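Local coordinates for protein carbohydrate deacetylase (Enterococcus faecalis, PDB 2I5I) that probably removes acetyl groups from acetylated carbohydrates during oligosaccharide breakdown, as a magnesium-dependent hydrolase of the YdjC family, at residues E104-E109 with K138-V143; L65-N70 with S95-K100; M200-E205 with R251-A256. One frame throughout, in Å; residues are numbered along the deposited sequence.

Interaction 1 (E104-E109 with K138-V143)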
loop_
_atom_site.group_PDB
_atom_site.type_symbol
_atom_site.label_atom_id
_atom_site.label_comp_id
_atom_site.label_asym_id
_atom_site.label_seq_id
_atom_site.Cartn_x
_atom_site.Cartn_y
_atom_site.Cartn_z
ATOM N N GLU A 104 24.637 6.314 -35.072
ATOM C CA GLU A 104 23.631 7.336 -34.870
ATOM C C GLU A 104 22.285 6.689 -34.513
ATOM O O GLU A 104 21.584 7.213 -33.646
ATOM C CB GLU A 104 23.449 8.237 -36.094
ATOM N N GLU A 105 21.988 5.593 -35.201
ATOM C CA GLU A 105 20.773 4.838 -34.889
ATOM C C GLU A 105 20.883 4.237 -33.487
ATOM O O GLU A 105 19.887 4.247 -32.772
ATOM C CB GLU A 105 20.515 3.762 -35.929
ATOM C CG GLU A 105 20.180 4.329 -37.298
ATOM C CD GLU A 105 19.962 3.282 -38.355
ATOM O OE1 GLU A 105 19.980 2.074 -38.045
ATOM O OE2 GLU A 105 19.776 3.674 -39.525
ATOM N N VAL A 106 22.060 3.743 -33.127
ATOM C CA VAL A 106 22.263 3.183 -31.788
ATOM C C VAL A 106 22.014 4.269 -30.747
ATOM O O VAL A 106 21.355 4.085 -29.727
ATOM C CB VAL A 106 23.655 2.569 -31.622
ATOM C CG1 VAL A 106 23.827 1.966 -30.222
ATOM C CG2 VAL A 106 23.901 1.497 -32.676
ATOM N N TYR A 107 22.553 5.446 -31.003
ATOM C CA TYR A 107 22.304 6.584 -30.124
ATOM C C TYR A 107 20.808 6.859 -29.925
ATOM O O TYR A 107 20.338 6.942 -28.850
ATOM C CB TYR A 107 22.995 7.854 -30.629
ATOM C CG TYR A 107 22.880 9.061 -29.720
ATOM C CD1 TYR A 107 21.840 9.926 -29.828
ATOM C CD2 TYR A 107 23.839 9.335 -28.788
ATOM C CE1 TYR A 107 21.732 10.999 -29.011
ATOM C CE2 TYR A 107 23.757 10.405 -27.991
ATOM C CZ TYR A 107 22.698 11.239 -28.088
ATOM O OH TYR A 107 22.627 12.327 -27.285
ATOM N N ASN A 108 20.085 6.981 -31.006
ATOM C CA ASN A 108 18.667 7.311 -30.968
ATOM C C ASN A 108 17.870 6.226 -30.250
ATOM O O ASN A 108 16.989 6.498 -29.439
ATOM C CB ASN A 108 18.103 7.518 -32.373
ATOM C CG ASN A 108 18.739 8.726 -33.049
ATOM O OD1 ASN A 108 19.093 9.690 -32.357
ATOM N ND2 ASN A 108 18.888 8.689 -34.365
ATOM N N GLU A 109 18.196 4.985 -30.601
ATOM C CA GLU A 109 17.464 3.876 -29.975
ATOM C C GLU A 109 17.754 3.813 -28.480
ATOM O O GLU A 109 16.832 3.651 -27.667
ATOM C CB GLU A 109 17.812 2.554 -30.666
ATOM C CG GLU A 109 17.313 1.322 -29.920
ATOM C CD GLU A 109 15.809 1.237 -29.797
ATOM O OE1 GLU A 109 15.097 1.871 -30.602
ATOM O OE2 GLU A 109 15.325 0.485 -28.911
ATOM N N LYS A 138 35.026 0.569 -28.687
ATOM C CA LYS A 138 35.100 1.938 -28.218
ATOM C C LYS A 138 34.053 2.873 -28.789
ATOM O O LYS A 138 33.714 3.872 -28.145
ATOM C CB LYS A 138 36.511 2.467 -28.564
ATOM C CG LYS A 138 37.513 2.218 -27.450
ATOM C CD LYS A 138 38.885 1.872 -27.986
ATOM C CE LYS A 138 39.877 1.401 -26.940
ATOM N NZ LYS A 138 41.155 2.161 -27.082
ATOM N N LYS A 139 33.562 2.561 -29.984
ATOM C CA LYS A 139 32.578 3.359 -30.672
ATOM C C LYS A 139 31.204 3.207 -30.014
ATOM O O LYS A 139 30.480 4.172 -29.805
ATOM C CB LYS A 139 32.418 2.939 -32.130
ATOM C CG LYS A 139 33.586 3.232 -33.048
ATOM C CD LYS A 139 33.762 2.102 -34.051
ATOM N N LEU A 140 30.861 1.949 -29.732
ATOM C CA LEU A 140 29.627 1.664 -28.993
ATOM C C LEU A 140 29.715 2.256 -27.591
ATOM O O LEU A 140 28.831 2.994 -27.161
ATOM C CB LEU A 140 29.361 0.160 -28.990
ATOM C CG LEU A 140 28.796 -0.403 -30.305
ATOM C CD1 LEU A 140 28.801 -1.926 -30.341
ATOM C CD2 LEU A 140 27.382 0.099 -30.543
ATOM N N LEU A 141 30.777 1.961 -26.856
ATOM C CA LEU A 141 31.089 2.637 -25.609
ATOM C C LEU A 141 30.909 4.144 -25.660
ATOM O O LEU A 141 30.329 4.793 -24.790
ATOM C CB LEU A 141 32.568 2.394 -25.242
ATOM C CG LEU A 141 33.019 2.950 -23.895
ATOM C CD1 LEU A 141 32.039 2.565 -22.793
ATOM C CD2 LEU A 141 34.423 2.459 -23.559
ATOM N N GLY A 142 31.476 4.739 -26.711
ATOM C CA GLY A 142 31.358 6.168 -26.934
ATOM C C GLY A 142 29.915 6.638 -26.939
ATOM O O GLY A 142 29.630 7.726 -26.460
ATOM N N VAL A 143 29.017 5.816 -27.483
ATOM C CA VAL A 143 27.613 6.177 -27.569
ATOM C C VAL A 143 26.969 6.092 -26.181
ATOM O O VAL A 143 26.165 6.982 -25.892
ATOM C CB VAL A 143 26.855 5.272 -28.543
ATOM C CG1 VAL A 143 25.351 5.519 -28.457
ATOM C CG2 VAL A 143 27.313 5.511 -29.979
#

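Interaction 2 (L65-N70 with S95-K100)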
loop_
_atom_site.group_PDB
_atom_site.type_symbol
_atom_site.label_atom_id
_atom_site.label_comp_id
_atom_site.label_asym_id
_atom_site.label_seq_id
_atom_site.Cartn_x
_atom_site.Cartn_y
_atom_site.Cartn_z
ATOM N N LEU A 65 20.386 -1.228 -21.298
ATOM C CA LEU A 65 20.257 -0.978 -22.735
ATOM C C LEU A 65 20.560 -2.236 -23.539
ATOM O O LEU A 65 21.318 -3.077 -23.059
ATOM C CB LEU A 65 21.208 0.139 -23.166
ATOM C CG LEU A 65 21.042 1.499 -22.485
ATOM C CD1 LEU A 65 22.251 2.348 -22.892
ATOM C CD2 LEU A 65 19.745 2.184 -22.843
ATOM N N THR A 66 19.995 -2.375 -24.737
ATOM C CA THR A 66 20.231 -3.512 -25.595
ATOM C C THR A 66 20.181 -3.187 -27.090
ATOM O O THR A 66 19.512 -2.263 -27.561
ATOM C CB THR A 66 19.203 -4.648 -25.312
ATOM O OG1 THR A 66 19.585 -5.823 -26.032
ATOM C CG2 THR A 66 17.832 -4.217 -25.763
ATOM N N LEU A 67 20.939 -3.996 -27.815
ATOM C CA LEU A 67 20.925 -4.062 -29.254
ATOM C C LEU A 67 20.719 -5.493 -29.746
ATOM O O LEU A 67 20.683 -5.726 -30.947
ATOM C CB LEU A 67 22.246 -3.543 -29.844
ATOM C CG LEU A 67 22.492 -2.043 -29.688
ATOM C CD1 LEU A 67 23.874 -1.657 -30.202
ATOM C CD2 LEU A 67 21.427 -1.228 -30.402
ATOM N N THR A 68 20.591 -6.455 -28.825
ATOM C CA THR A 68 20.699 -7.860 -29.211
ATOM C C THR A 68 19.703 -8.752 -28.477
ATOM O O THR A 68 19.847 -9.972 -28.476
ATOM C CB THR A 68 22.125 -8.386 -28.899
ATOM O OG1 THR A 68 22.328 -8.308 -27.482
ATOM C CG2 THR A 68 23.219 -7.534 -29.517
ATOM N N LEU A 69 18.698 -8.169 -27.828
ATOM C CA LEU A 69 17.770 -8.969 -27.024
ATOM C C LEU A 69 16.997 -9.914 -27.949
ATOM O O LEU A 69 16.276 -9.502 -28.856
ATOM C CB LEU A 69 16.830 -8.115 -26.206
ATOM C CG LEU A 69 15.828 -8.764 -25.253
ATOM C CD1 LEU A 69 16.514 -9.422 -24.071
ATOM C CD2 LEU A 69 14.833 -7.730 -24.734
ATOM N N ASN A 70 17.186 -11.199 -27.679
ATOM C CA ASN A 70 16.522 -12.247 -28.420
ATOM C C ASN A 70 15.013 -12.019 -28.390
ATOM O O ASN A 70 14.438 -11.790 -27.340
ATOM C CB ASN A 70 16.935 -13.605 -27.859
ATOM C CG ASN A 70 16.381 -14.783 -28.620
ATOM O OD1 ASN A 70 15.744 -15.608 -27.963
ATOM N ND2 ASN A 70 16.580 -14.920 -29.924
ATOM N N SER A 95 26.058 -12.287 -32.033
ATOM C CA SER A 95 27.133 -12.819 -32.855
ATOM C C SER A 95 27.337 -11.964 -34.102
ATOM O O SER A 95 28.448 -11.913 -34.636
ATOM C CB SER A 95 26.873 -14.255 -33.319
ATOM O OG SER A 95 26.092 -14.207 -34.519
ATOM N N ILE A 96 26.287 -11.290 -34.584
ATOM C CA ILE A 96 26.510 -10.565 -35.839
ATOM C C ILE A 96 26.165 -9.090 -35.804
ATOM O O ILE A 96 26.251 -8.440 -36.856
ATOM C CB ILE A 96 25.719 -11.258 -36.973
ATOM C CG1 ILE A 96 24.259 -11.544 -36.628
ATOM C CG2 ILE A 96 26.446 -12.526 -37.419
ATOM C CD1 ILE A 96 23.290 -11.274 -37.757
ATOM N N PHE A 97 25.783 -8.529 -34.655
ATOM C CA PHE A 97 25.276 -7.166 -34.624
ATOM C C PHE A 97 26.354 -6.102 -34.853
ATOM O O PHE A 97 26.032 -5.073 -35.467
ATOM C CB PHE A 97 24.589 -6.870 -33.282
ATOM C CG PHE A 97 25.511 -6.364 -32.187
ATOM C CD1 PHE A 97 26.269 -7.241 -31.433
ATOM C CD2 PHE A 97 25.612 -5.006 -31.939
ATOM C CE1 PHE A 97 27.103 -6.783 -30.440
ATOM C CE2 PHE A 97 26.438 -4.534 -30.937
ATOM C CZ PHE A 97 27.178 -5.428 -30.179
ATOM N N GLU A 98 27.555 -6.362 -34.358
ATOM C CA GLU A 98 28.580 -5.313 -34.304
ATOM C C GLU A 98 28.830 -4.706 -35.683
ATOM O O GLU A 98 29.048 -3.503 -35.799
ATOM C CB GLU A 98 29.872 -5.860 -33.709
ATOM C CG GLU A 98 30.863 -4.756 -33.400
ATOM C CD GLU A 98 32.225 -5.240 -32.977
ATOM O OE1 GLU A 98 32.522 -6.451 -33.078
ATOM O OE2 GLU A 98 33.016 -4.374 -32.541
ATOM N N GLU A 99 28.790 -5.557 -36.691
ATOM C CA GLU A 99 29.052 -5.248 -38.084
ATOM C C GLU A 99 27.900 -4.525 -38.757
ATOM O O GLU A 99 28.045 -3.841 -39.770
ATOM C CB GLU A 99 29.348 -6.550 -38.856
ATOM N N LYS A 100 26.689 -4.661 -38.210
ATOM C CA LYS A 100 25.560 -4.092 -38.944
ATOM C C LYS A 100 25.206 -2.696 -38.480
ATOM O O LYS A 100 24.790 -1.843 -39.259
ATOM C CB LYS A 100 24.350 -5.010 -38.761
ATOM C CG LYS A 100 24.625 -6.449 -39.179
ATOM C CD LYS A 100 23.817 -6.766 -40.427
ATOM C CE LYS A 100 24.343 -8.020 -41.118
ATOM N NZ LYS A 100 23.981 -7.955 -42.565
#

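Interaction 3 (M200-E205 with R251-A256)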
loop_
_atom_site.group_PDB
_atom_site.type_symbol
_atom_site.label_atom_id
_atom_site.label_comp_id
_atom_site.label_asym_id
_atom_site.label_seq_id
_atom_site.Cartn_x
_atom_site.Cartn_y
_atom_site.Cartn_z
HETATM N N MSE A 200 39.353 -10.698 -3.981
HETATM C CA MSE A 200 39.870 -9.786 -5.006
HETATM C C MSE A 200 39.515 -8.367 -4.571
HETATM O O MSE A 200 40.354 -7.466 -4.591
HETATM C CB MSE A 200 39.351 -10.088 -6.402
HETATM C CG MSE A 200 40.022 -11.244 -7.139
HETATM SE SE MSE A 200 39.227 -11.592 -8.732
HETATM C CE MSE A 200 40.514 -12.534 -9.551
ATOM N N VAL A 201 38.271 -8.157 -4.135
ATOM C CA VAL A 201 37.929 -6.779 -3.760
ATOM C C VAL A 201 38.775 -6.307 -2.593
ATOM O O VAL A 201 39.231 -5.172 -2.505
ATOM C CB VAL A 201 36.441 -6.630 -3.402
ATOM C CG1 VAL A 201 36.175 -5.274 -2.764
ATOM C CG2 VAL A 201 35.600 -6.819 -4.657
ATOM N N VAL A 202 38.989 -7.205 -1.646
ATOM C CA VAL A 202 39.691 -6.794 -0.437
ATOM C C VAL A 202 41.152 -6.493 -0.746
ATOM O O VAL A 202 41.807 -5.702 -0.074
ATOM C CB VAL A 202 39.600 -7.878 0.642
ATOM C CG1 VAL A 202 40.708 -7.712 1.666
ATOM C CG2 VAL A 202 38.241 -7.837 1.326
ATOM N N CYS A 203 41.649 -7.142 -1.782
ATOM C CA CYS A 203 43.049 -7.025 -2.162
ATOM C C CYS A 203 43.346 -5.850 -3.073
ATOM O O CYS A 203 44.520 -5.507 -3.259
ATOM C CB CYS A 203 43.487 -8.322 -2.867
ATOM S SG CYS A 203 43.641 -9.735 -1.750
ATOM N N SER A 204 42.338 -5.212 -3.674
ATOM C CA SER A 204 42.723 -4.221 -4.685
ATOM C C SER A 204 42.610 -2.801 -4.155
ATOM O O SER A 204 42.148 -2.585 -3.038
ATOM C CB SER A 204 41.884 -4.395 -5.952
ATOM O OG SER A 204 40.669 -3.689 -5.795
ATOM N N GLU A 205 43.059 -1.867 -4.980
ATOM C CA GLU A 205 43.193 -0.460 -4.652
ATOM C C GLU A 205 41.911 0.336 -4.876
ATOM O O GLU A 205 41.733 1.423 -4.319
ATOM C CB GLU A 205 44.316 0.153 -5.503
ATOM N N ARG A 251 34.834 -9.602 5.719
ATOM C CA ARG A 251 35.837 -8.840 4.978
ATOM C C ARG A 251 35.593 -7.345 5.108
ATOM O O ARG A 251 36.300 -6.577 4.460
ATOM C CB ARG A 251 35.844 -9.233 3.506
ATOM C CG ARG A 251 36.539 -10.558 3.236
ATOM C CD ARG A 251 36.247 -11.049 1.843
ATOM N NE ARG A 251 36.777 -12.354 1.512
ATOM C CZ ARG A 251 36.407 -13.518 2.029
ATOM N NH1 ARG A 251 35.464 -13.586 2.954
ATOM N NH2 ARG A 251 36.987 -14.637 1.620
ATOM N N GLY A 252 34.617 -6.954 5.921
ATOM C CA GLY A 252 34.311 -5.556 6.141
ATOM C C GLY A 252 33.737 -4.869 4.920
ATOM O O GLY A 252 33.668 -3.629 4.893
ATOM N N ILE A 253 33.302 -5.612 3.905
ATOM C CA ILE A 253 32.841 -4.970 2.673
ATOM C C ILE A 253 31.452 -4.357 2.844
ATOM O O ILE A 253 30.573 -4.968 3.447
ATOM C CB ILE A 253 32.862 -5.968 1.496
ATOM C CG1 ILE A 253 34.282 -6.474 1.242
ATOM C CG2 ILE A 253 32.227 -5.401 0.241
ATOM C CD1 ILE A 253 34.449 -7.662 0.350
ATOM N N LEU A 254 31.306 -3.153 2.307
ATOM C CA LEU A 254 30.078 -2.375 2.335
ATOM C C LEU A 254 29.222 -2.698 1.119
ATOM O O LEU A 254 29.696 -2.524 -0.009
ATOM C CB LEU A 254 30.305 -0.863 2.330
ATOM C CG LEU A 254 30.944 -0.218 3.559
ATOM C CD1 LEU A 254 31.109 1.280 3.359
ATOM C CD2 LEU A 254 30.127 -0.556 4.798
ATOM N N LEU A 255 27.981 -3.160 1.326
ATOM C CA LEU A 255 27.168 -3.427 0.132
ATOM C C LEU A 255 26.451 -2.171 -0.326
ATOM O O LEU A 255 25.618 -1.616 0.378
ATOM C CB LEU A 255 26.153 -4.547 0.394
ATOM C CG LEU A 255 26.708 -5.971 0.373
ATOM C CD1 LEU A 255 25.643 -6.975 0.828
ATOM C CD2 LEU A 255 27.220 -6.348 -1.016
ATOM N N ALA A 256 26.766 -1.744 -1.548
ATOM C CA ALA A 256 26.289 -0.483 -2.072
ATOM C C ALA A 256 25.541 -0.593 -3.383
ATOM O O ALA A 256 25.367 -1.657 -3.972
ATOM C CB ALA A 256 27.522 0.415 -2.259
#

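Interaction 1 (E104-E109 with K138-V143)
With chi1 at 171°, Val143 swings CG1 opposite its amide nitrogen and straight at helix 103-117, where the methyl settles on the backbone of Tyr107. CG1 of Val143 lies 3.6 Å from CA of Tyr107, closer than it comes to any side-chain atom of that residue; CB of Tyr107 is 4.0 Å from the same methyl. Tyr107 places its CG in the matching position (chi1 -175°), which carries the ring past Val143 so that the methyl meets it obliquely near CD2. The Tyr107 side chain also touches Ala146, Leu147 and Lys150, further along helix 138-151. Val106 supplies the second layer. Its CG1 stands 4.2 Å from CG1 of Val143 and 4.0 Å from CD2 of Leu140, the Val106 and Leu140 side chains crossing at about a right angle. Leu140 leaves its backbone beside the interface and gets there through its CD2 branch. Three branched aliphatic side chains and the root of one tyrosine thus make the whole contact, without polar bonds between the segments. Leu103 and Trp110, one turn before and one turn after Val106 and Tyr107, cover Val143 as well, so its methyls sit in a buried apolar seam. At the start of the second helix, Asn137 OD1 accepts a hydrogen bond from Leu140 N. The two segments run in roughly the same direction, their axes 10.0 Å apart at an angle of 34°, which is side-by-side packing of two near-parallel helices on the outside of a parallel-stranded alpha/beta fold.

Interaction 2 (L65-N70 with S95-K100)
One face of the Phe97 ring takes the methyl of Thr68: CG2 of Thr68 sits 3.9 Å from the ring centroid, 24° off the normal, a CH-pi contact. The methyl is displaced toward the rim, close to the CG-CD1 bond, and its nearest ring atom is CD1 of Phe97, with CG2 of Thr68 at 3.6 Å. Leu67 comes from the same side of the ring plane but at the CD2-CE2 flank, its CD1 approaching CE2 of Phe97 obliquely at 3.9 Å, the two side chains crossing at about a right angle. Phe97 holds its CG between the backbone N and the carbonyl carbon (chi1 88°), and with this rotation the ring projects off the short helix 94-97 toward the loop. That loop follows strand 60-65 at the end of the strand where Leu65 still bonds to the backbone of Asp128 on the neighbouring parallel strand 127-129 and of His130 just after it, so residues 66-70 belong to the loops around the probable catalytic centre of this deacetylase fold. His130 is a predicted magnesium ligand, and Thr68 lies close beside it. Within Thr68 the two branches divide the work: CG2 goes to the phenyl face, while OG1, with chi1 63°, makes a weak hydrogen bond to His131 ND1. Leu67 is flanked by Val106 and Trp110 of helix 103-117, and Phe97 also touches Val133. Next to Phe97, Glu98 starts away from the loop, and its OE2 is hydrogen-bonded to Asn137 ND2.

Interaction 3 (M200-E205 with R251-A256)
Val202 CG2 is pressed against the aliphatic stem of Arg251, 3.5 Å from CB of Arg251 and 3.7 Å from CG of Arg251, and this tight part of the contact lies at its solvent side, for Val202 is exposed and Arg251 partly so. The two side chains cross at about a right angle, and the methyl also lies 3.8 Å from Arg251 CD, so three successive methylenes bear on one methyl. Ile253 adds the inner support: its CD1 stands 3.9 Å from the same Val202 methyl. The looser packing is in the buried interior, where Val201 CG1 meets Ile253 CD1 at 4.3 Å, Val201 also touches Phe209 of strand 208-213 and Ile253 touches Leu7 of strand 6-11. The contact joins the last turn of helix 191-203 to the link between helix 242-250 and strand 254-256 of this parallel alpha/beta fold, with Gly252 closing helix 242-250 in a Schellman motif at positive phi (68°). Strand 254-256 then enters the parallel sheet beside strand 6-11. At the outer rim the Arg251 chain extends from CG to NE past Val202, its guanidinium held by a salt bridge from NE to Asp199 OD1 and by a hydrogen bond from NH1 to Ala247 O. Around the end of helix 191-203, Lys5 NZ collects the carbonyl oxygens of Val201, Val202 and Ser204.

In the fold
Interactions 1 and 2 form one continuous apolar block, their centres 12 Å apart. Leu140 CD1 lies 3.6 Å from Phe97 CE2, and Val106 CG1 lies 3.6 Å from Leu67 CD1, so the helix pair of interaction 1 backs the loop and ring of interaction 2. That block comes close to the predicted magnesium ligand His130: the Thr68 side chain is about 4 Å from that of His130, the Leu140 side chain about 12 Å. Interaction 3 stands apart, its centre 33 Å from each of the others, on the opposite side of the chain's centre from interaction 2 and away from the predicted magnesium ligand.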